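Local coordinates for protein oxalate biosynthetic component 1 (Burkholderia thailandensis, PDB 5IKY) that makes oxalate as a bifunctional enzyme, combining serine hydrolase and lyase activities in quorum sensing-dependent oxalogenesis, at residues D566-I571 against L684-Y689; R574-L579 against E639-R644. All coordinates share one frame; numbering follows the deposited sequence.

Interaction 1 (D566-I571 against L684-Y689); sequences DTYRKI and LRCLEY
The Tyr568 ring lies against Cys686 and Tyr689, both on the same side of its plane, Cys686 over the face and Tyr689 obliquely beyond the CD1-CE1 side; most of this contact is built round it. Its side chain leaves the helix with CG anti to the backbone N (chi1 168°), which carries the ring out to the backbone of 684-689. There Cys686 CA sits over the face, 3.9 Å from the Tyr568 ring centroid in a CH-pi contact, displaced toward the CD2 side of the ring. Cys686 CB continues the cover, 3.7 Å from Tyr568 CD2, while the sulfur stands obliquely to the ring and reaches back to Tyr568 CB, with SG and CB 3.8 Å apart. Beside the CD1 and CE1 atoms lies the second ring, that of Tyr689. The two planes are inclined by 32° and the rings meet obliquely; Tyr568 CD1 meets Tyr689 CD2 at 3.5 Å, and CE1 lies against the CB and CG of Tyr689.

The two helices, 562-579 and 682-690, belong to the cap domain family region of the enzyme and cross almost perpendicularly (89°), with their local axes 9.6 Å apart. They come closest at Tyr568 and Cys686, whose CA atoms are 6.1 Å apart. One turn on, Ile571 offers CD1 to the phenol end of Tyr689, its side chain crossing that of the tyrosine at about a right angle, with CD1 4.0 Å from Tyr689 OH.

At the far end of Tyr568, the hydroxyl OH lies 3.9 Å from Arg685 CB but finds its hydrogen bond on its own helix, with Glu572. The same carboxylate takes a salt bridge from Arg685 NH2.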
loop_
_atom_site.group_PDB
_atom_site.type_symbol
_atom_site.label_atom_id
_atom_site.label_comp_id
_atom_site.label_asym_id
_atom_site.label_seq_id
_atom_site.Cartn_x
_atom_site.Cartn_y
_atom_site.Cartn_z
ATOM N N ASP A 566 -28.306 -13.035 1.868
ATOM C CA ASP A 566 -28.744 -13.162 0.484
ATOM C C ASP A 566 -27.752 -12.487 -0.456
ATOM O O ASP A 566 -27.426 -13.022 -1.517
ATOM C CB ASP A 566 -30.140 -12.569 0.297
ATOM C CG ASP A 566 -30.770 -12.973 -1.024
ATOM O OD1 ASP A 566 -31.256 -14.120 -1.125
ATOM O OD2 ASP A 566 -30.777 -12.147 -1.961
ATOM N N THR A 567 -27.274 -11.312 -0.058
ATOM C CA THR A 567 -26.261 -10.595 -0.825
ATOM C C THR A 567 -25.003 -11.445 -0.992
ATOM O O THR A 567 -24.440 -11.530 -2.084
ATOM C CB THR A 567 -25.883 -9.257 -0.160
ATOM O OG1 THR A 567 -27.026 -8.394 -0.127
ATOM C CG2 THR A 567 -24.762 -8.576 -0.930
ATOM N N TYR A 568 -24.577 -12.085 0.093
ATOM C CA TYR A 568 -23.397 -12.942 0.054
ATOM C C TYR A 568 -23.619 -14.172 -0.818
ATOM O O TYR A 568 -22.724 -14.587 -1.553
ATOM C CB TYR A 568 -22.992 -13.383 1.462
ATOM C CG TYR A 568 -21.958 -14.485 1.450
ATOM C CD1 TYR A 568 -20.632 -14.211 1.143
ATOM C CD2 TYR A 568 -22.309 -15.801 1.728
ATOM C CE1 TYR A 568 -19.683 -15.213 1.117
ATOM C CE2 TYR A 568 -21.365 -16.812 1.705
ATOM C CZ TYR A 568 -20.053 -16.509 1.399
ATOM O OH TYR A 568 -19.103 -17.503 1.375
ATOM N N ARG A 569 -24.810 -14.755 -0.722
ATOM C CA ARG A 569 -25.147 -15.955 -1.482
ATOM C C ARG A 569 -24.957 -15.746 -2.983
ATOM O O ARG A 569 -24.504 -16.646 -3.691
ATOM C CB ARG A 569 -26.586 -16.382 -1.194
ATOM C CG ARG A 569 -27.012 -17.646 -1.921
ATOM C CD ARG A 569 -28.521 -17.823 -1.879
ATOM N NE ARG A 569 -29.221 -16.656 -2.408
ATOM C CZ ARG A 569 -29.426 -16.428 -3.703
ATOM N NH1 ARG A 569 -28.981 -17.288 -4.609
ATOM N NH2 ARG A 569 -30.075 -15.339 -4.091
ATOM N N LYS A 570 -25.299 -14.552 -3.460
ATOM C CA LYS A 570 -25.145 -14.220 -4.871
ATOM C C LYS A 570 -23.671 -14.161 -5.261
ATOM O O LYS A 570 -23.291 -14.577 -6.356
ATOM C CB LYS A 570 -25.833 -12.890 -5.188
ATOM C CG LYS A 570 -27.351 -12.982 -5.238
ATOM C CD LYS A 570 -27.999 -11.659 -4.866
ATOM C CE LYS A 570 -29.482 -11.664 -5.191
ATOM N NZ LYS A 570 -30.149 -10.411 -4.737
ATOM N N ILE A 571 -22.844 -13.643 -4.358
ATOM C CA ILE A 571 -21.401 -13.612 -4.569
ATOM C C ILE A 571 -20.841 -15.029 -4.633
ATOM O O ILE A 571 -20.028 -15.352 -5.500
ATOM C CB ILE A 571 -20.682 -12.830 -3.451
ATOM C CG1 ILE A 571 -21.176 -11.384 -3.407
ATOM C CG2 ILE A 571 -19.171 -12.876 -3.649
ATOM C CD1 ILE A 571 -20.549 -10.563 -2.300
ATOM N N LEU A 684 -23.488 -19.522 8.052
ATOM C CA LEU A 684 -22.185 -19.633 8.699
ATOM C C LEU A 684 -21.078 -19.153 7.764
ATOM O O LEU A 684 -20.146 -18.470 8.190
ATOM C CB LEU A 684 -21.923 -21.072 9.148
ATOM C CG LEU A 684 -20.542 -21.383 9.736
ATOM C CD1 LEU A 684 -20.166 -20.383 10.819
ATOM C CD2 LEU A 684 -20.521 -22.796 10.293
ATOM N N ARG A 685 -21.188 -19.505 6.487
ATOM C CA ARG A 685 -20.200 -19.083 5.502
ATOM C C ARG A 685 -20.264 -17.574 5.307
ATOM O O ARG A 685 -19.245 -16.929 5.050
ATOM C CB ARG A 685 -20.413 -19.807 4.169
ATOM C CG ARG A 685 -20.345 -21.327 4.270
ATOM C CD ARG A 685 -20.100 -21.977 2.912
ATOM N NE ARG A 685 -21.162 -21.681 1.954
ATOM C CZ ARG A 685 -22.259 -22.415 1.802
ATOM N NH1 ARG A 685 -22.446 -23.495 2.548
ATOM N NH2 ARG A 685 -23.171 -22.066 0.904
ATOM N N CYS A 686 -21.464 -17.015 5.440
ATOM C CA CYS A 686 -21.654 -15.575 5.313
ATOM C C CYS A 686 -20.977 -14.837 6.459
ATOM O O CYS A 686 -20.291 -13.836 6.243
ATOM C CB CYS A 686 -23.141 -15.223 5.274
ATOM S SG CYS A 686 -23.476 -13.442 5.214
ATOM N N LEU A 687 -21.182 -15.337 7.675
ATOM C CA LEU A 687 -20.569 -14.754 8.864
ATOM C C LEU A 687 -19.051 -14.753 8.752
ATOM O O LEU A 687 -18.395 -13.768 9.094
ATOM C CB LEU A 687 -20.999 -15.515 10.120
ATOM C CG LEU A 687 -22.462 -15.383 10.543
ATOM C CD1 LEU A 687 -22.785 -16.368 11.653
ATOM C CD2 LEU A 687 -22.764 -13.963 10.982
ATOM N N GLU A 688 -18.501 -15.865 8.269
ATOM C CA GLU A 688 -17.059 -15.997 8.090
ATOM C C GLU A 688 -16.545 -14.980 7.082
ATOM O O GLU A 688 -15.446 -14.449 7.227
ATOM C CB GLU A 688 -16.693 -17.414 7.640
ATOM C CG GLU A 688 -16.801 -18.469 8.731
ATOM C CD GLU A 688 -16.217 -19.805 8.308
ATOM O OE1 GLU A 688 -15.977 -19.995 7.097
ATOM O OE2 GLU A 688 -15.995 -20.664 9.189
ATOM N N TYR A 689 -17.352 -14.714 6.062
ATOM C CA TYR A 689 -17.017 -13.715 5.059
ATOM C C TYR A 689 -17.018 -12.314 5.663
ATOM O O TYR A 689 -16.079 -11.544 5.467
ATOM C CB TYR A 689 -17.996 -13.794 3.883
ATOM C CG TYR A 689 -17.908 -12.631 2.920
ATOM C CD1 TYR A 689 -16.813 -12.480 2.081
ATOM C CD2 TYR A 689 -18.929 -11.691 2.842
ATOM C CE1 TYR A 689 -16.731 -11.419 1.197
ATOM C CE2 TYR A 689 -18.856 -10.629 1.960
ATOM C CZ TYR A 689 -17.755 -10.499 1.141
ATOM O OH TYR A 689 -17.679 -9.445 0.262
#

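Interaction 2 (R574-L579 against E639-R644); sequences RLAAHL and ELLVPR
The backbones come nearest at Ala576 and Leu641, whose CA atoms lie 5.9 Å apart, where the last turns of helix 562-579 face the C-terminal part of helix 629-641 and the residues following it. Ala576 occupies the middle. Its short side chain lets the chain of 639-644 come in close, and CB points at the Arg644 side chain, 3.4 Å from NE. The Arg644 chain, extended from CG to NE, passes the methyl alongside, with CD 3.6 Å from Ala576 CB, while the guanidinium runs on to salt bridges with Asp573 and Glu572 of helix 562-579.

Within the cap domain family region the contact sets the C-terminal turns of helix 562-579 against the end of helix 629-641, and Leu641 packs on Ala576. Leu641 keeps CG anti to its carbonyl carbon (chi1 -60°) and brings CD2 forward over the Ala576 backbone, 3.3 Å from Ala576 O. The same methyl reaches Leu579 CB at 4.3 Å. Leu575 and Leu640 form a separate apolar pair through their branch ends, CD2 to CD2 at 3.7 Å, the two side chains slanting across each other. Leu575 and Leu579 also touch Ala599 of helix 592-602.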
loop_
_atom_site.group_PDB
_atom_site.type_symbol
_atom_site.label_atom_id
_atom_site.label_comp_id
_atom_site.label_asym_id
_atom_site.label_seq_id
_atom_site.Cartn_x
_atom_site.Cartn_y
_atom_site.Cartn_z
ATOM N N ARG A 574 -21.453 -16.843 -7.871
ATOM C CA ARG A 574 -20.536 -16.442 -8.930
ATOM C C ARG A 574 -19.182 -17.131 -8.787
ATOM O O ARG A 574 -18.530 -17.451 -9.783
ATOM C CB ARG A 574 -20.359 -14.922 -8.935
ATOM C CG ARG A 574 -21.553 -14.158 -9.490
ATOM C CD ARG A 574 -21.330 -12.651 -9.422
ATOM N NE ARG A 574 -19.949 -12.287 -9.734
ATOM C CZ ARG A 574 -19.464 -12.166 -10.965
ATOM N NH1 ARG A 574 -20.248 -12.379 -12.014
ATOM N NH2 ARG A 574 -18.194 -11.832 -11.150
ATOM N N LEU A 575 -18.757 -17.356 -7.547
ATOM C CA LEU A 575 -17.515 -18.074 -7.295
ATOM C C LEU A 575 -17.688 -19.549 -7.633
ATOM O O LEU A 575 -16.787 -20.178 -8.183
ATOM C CB LEU A 575 -17.072 -17.911 -5.841
ATOM C CG LEU A 575 -15.809 -18.680 -5.443
ATOM C CD1 LEU A 575 -14.641 -18.321 -6.355
ATOM C CD2 LEU A 575 -15.456 -18.413 -3.991
ATOM N N ALA A 576 -18.859 -20.089 -7.307
ATOM C CA ALA A 576 -19.156 -21.492 -7.570
ATOM C C ALA A 576 -19.196 -21.782 -9.067
ATOM O O ALA A 576 -18.694 -22.809 -9.522
ATOM C CB ALA A 576 -20.476 -21.882 -6.921
ATOM N N ALA A 577 -19.793 -20.870 -9.829
ATOM C CA ALA A 577 -19.898 -21.034 -11.274
ATOM C C ALA A 577 -18.525 -20.963 -11.935
ATOM O O ALA A 577 -18.233 -21.716 -12.865
ATOM C CB ALA A 577 -20.825 -19.983 -11.860
ATOM N N HIS A 578 -17.685 -20.055 -11.449
ATOM C CA HIS A 578 -16.337 -19.904 -11.982
ATOM C C HIS A 578 -15.489 -21.143 -11.714
ATOM O O HIS A 578 -14.665 -21.531 -12.542
ATOM C CB HIS A 578 -15.658 -18.671 -11.388
ATOM C CG HIS A 578 -14.246 -18.480 -11.849
ATOM N ND1 HIS A 578 -13.163 -18.605 -11.006
ATOM C CD2 HIS A 578 -13.740 -18.176 -13.068
ATOM C CE1 HIS A 578 -12.052 -18.383 -11.684
ATOM N NE2 HIS A 578 -12.374 -18.120 -12.938
ATOM N N LEU A 579 -15.693 -21.760 -10.553
ATOM C CA LEU A 579 -14.960 -22.970 -10.191
ATOM C C LEU A 579 -15.480 -24.182 -10.956
ATOM O O LEU A 579 -14.753 -25.154 -11.164
ATOM C CB LEU A 579 -15.049 -23.226 -8.685
ATOM C CG LEU A 579 -14.344 -22.220 -7.772
ATOM C CD1 LEU A 579 -14.520 -22.611 -6.313
ATOM C CD2 LEU A 579 -12.870 -22.102 -8.131
ATOM N N GLU A 639 -17.375 -27.767 -0.815
ATOM C CA GLU A 639 -18.387 -27.193 0.061
ATOM C C GLU A 639 -19.291 -26.216 -0.689
ATOM O O GLU A 639 -20.434 -25.988 -0.295
ATOM C CB GLU A 639 -17.713 -26.493 1.241
ATOM C CG GLU A 639 -18.604 -26.263 2.444
ATOM C CD GLU A 639 -17.833 -25.714 3.630
ATOM O OE1 GLU A 639 -16.831 -24.998 3.410
ATOM O OE2 GLU A 639 -18.220 -26.008 4.778
ATOM N N LEU A 640 -18.772 -25.650 -1.774
ATOM C CA LEU A 640 -19.507 -24.654 -2.547
ATOM C C LEU A 640 -20.255 -25.255 -3.735
ATOM O O LEU A 640 -21.317 -24.766 -4.118
ATOM C CB LEU A 640 -18.553 -23.563 -3.044
ATOM C CG LEU A 640 -18.542 -22.247 -2.263
ATOM C CD1 LEU A 640 -18.229 -22.483 -0.791
ATOM C CD2 LEU A 640 -17.548 -21.271 -2.878
ATOM N N LEU A 641 -19.700 -26.316 -4.314
ATOM C CA LEU A 641 -20.255 -26.887 -5.536
ATOM C C LEU A 641 -21.350 -27.917 -5.266
ATOM O O LEU A 641 -22.335 -27.988 -6.001
ATOM C CB LEU A 641 -19.141 -27.516 -6.375
ATOM C CG LEU A 641 -18.039 -26.557 -6.831
ATOM C CD1 LEU A 641 -17.147 -27.208 -7.873
ATOM C CD2 LEU A 641 -18.632 -25.263 -7.362
ATOM N N VAL A 642 -21.174 -28.712 -4.215
ATOM C CA VAL A 642 -22.141 -29.753 -3.861
ATOM C C VAL A 642 -23.572 -29.243 -3.608
ATOM O O VAL A 642 -24.522 -29.816 -4.146
ATOM C CB VAL A 642 -21.667 -30.553 -2.619
ATOM C CG1 VAL A 642 -22.812 -31.362 -2.023
ATOM C CG2 VAL A 642 -20.506 -31.460 -2.988
ATOM N N PRO A 643 -23.742 -28.172 -2.803
ATOM C CA PRO A 643 -25.127 -27.752 -2.543
ATOM C C PRO A 643 -25.863 -27.270 -3.792
ATOM O O PRO A 643 -27.093 -27.318 -3.834
ATOM C CB PRO A 643 -24.966 -26.597 -1.545
ATOM C CG PRO A 643 -23.609 -26.766 -0.965
ATOM C CD PRO A 643 -22.780 -27.331 -2.068
ATOM N N ARG A 644 -25.117 -26.819 -4.795
ATOM C CA ARG A 644 -25.715 -26.249 -5.996
ATOM C C ARG A 644 -25.888 -27.295 -7.092
ATOM O O ARG A 644 -26.550 -27.046 -8.101
ATOM C CB ARG A 644 -24.866 -25.083 -6.504
ATOM C CG ARG A 644 -24.342 -24.197 -5.387
ATOM C CD ARG A 644 -23.827 -22.867 -5.906
ATOM N NE ARG A 644 -23.191 -22.091 -4.844
ATOM C CZ ARG A 644 -23.853 -21.387 -3.931
ATOM N NH1 ARG A 644 -23.191 -20.713 -3.004
ATOM N NH2 ARG A 644 -25.179 -21.355 -3.946
#

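Reading from the N terminus, helix 562-579 comes first and serves both contacts, with 566-571 used in interaction 1 and 574-579 further along in interaction 2. The chain then passes through helix 592-602 to helix 629-641, whose end returns to 574-579 and closes the shorter loop, 59 residues between the segments. It runs on to helix 682-690, which meets 566-571 and closes the longer one, 112 residues, so interaction 2 lies within the span of interaction 1. The centres are 13 Å apart. Glu572, a partner shared by both contacts, ties helix 562-579 to helix 682-690 and to the residues after helix 629-641.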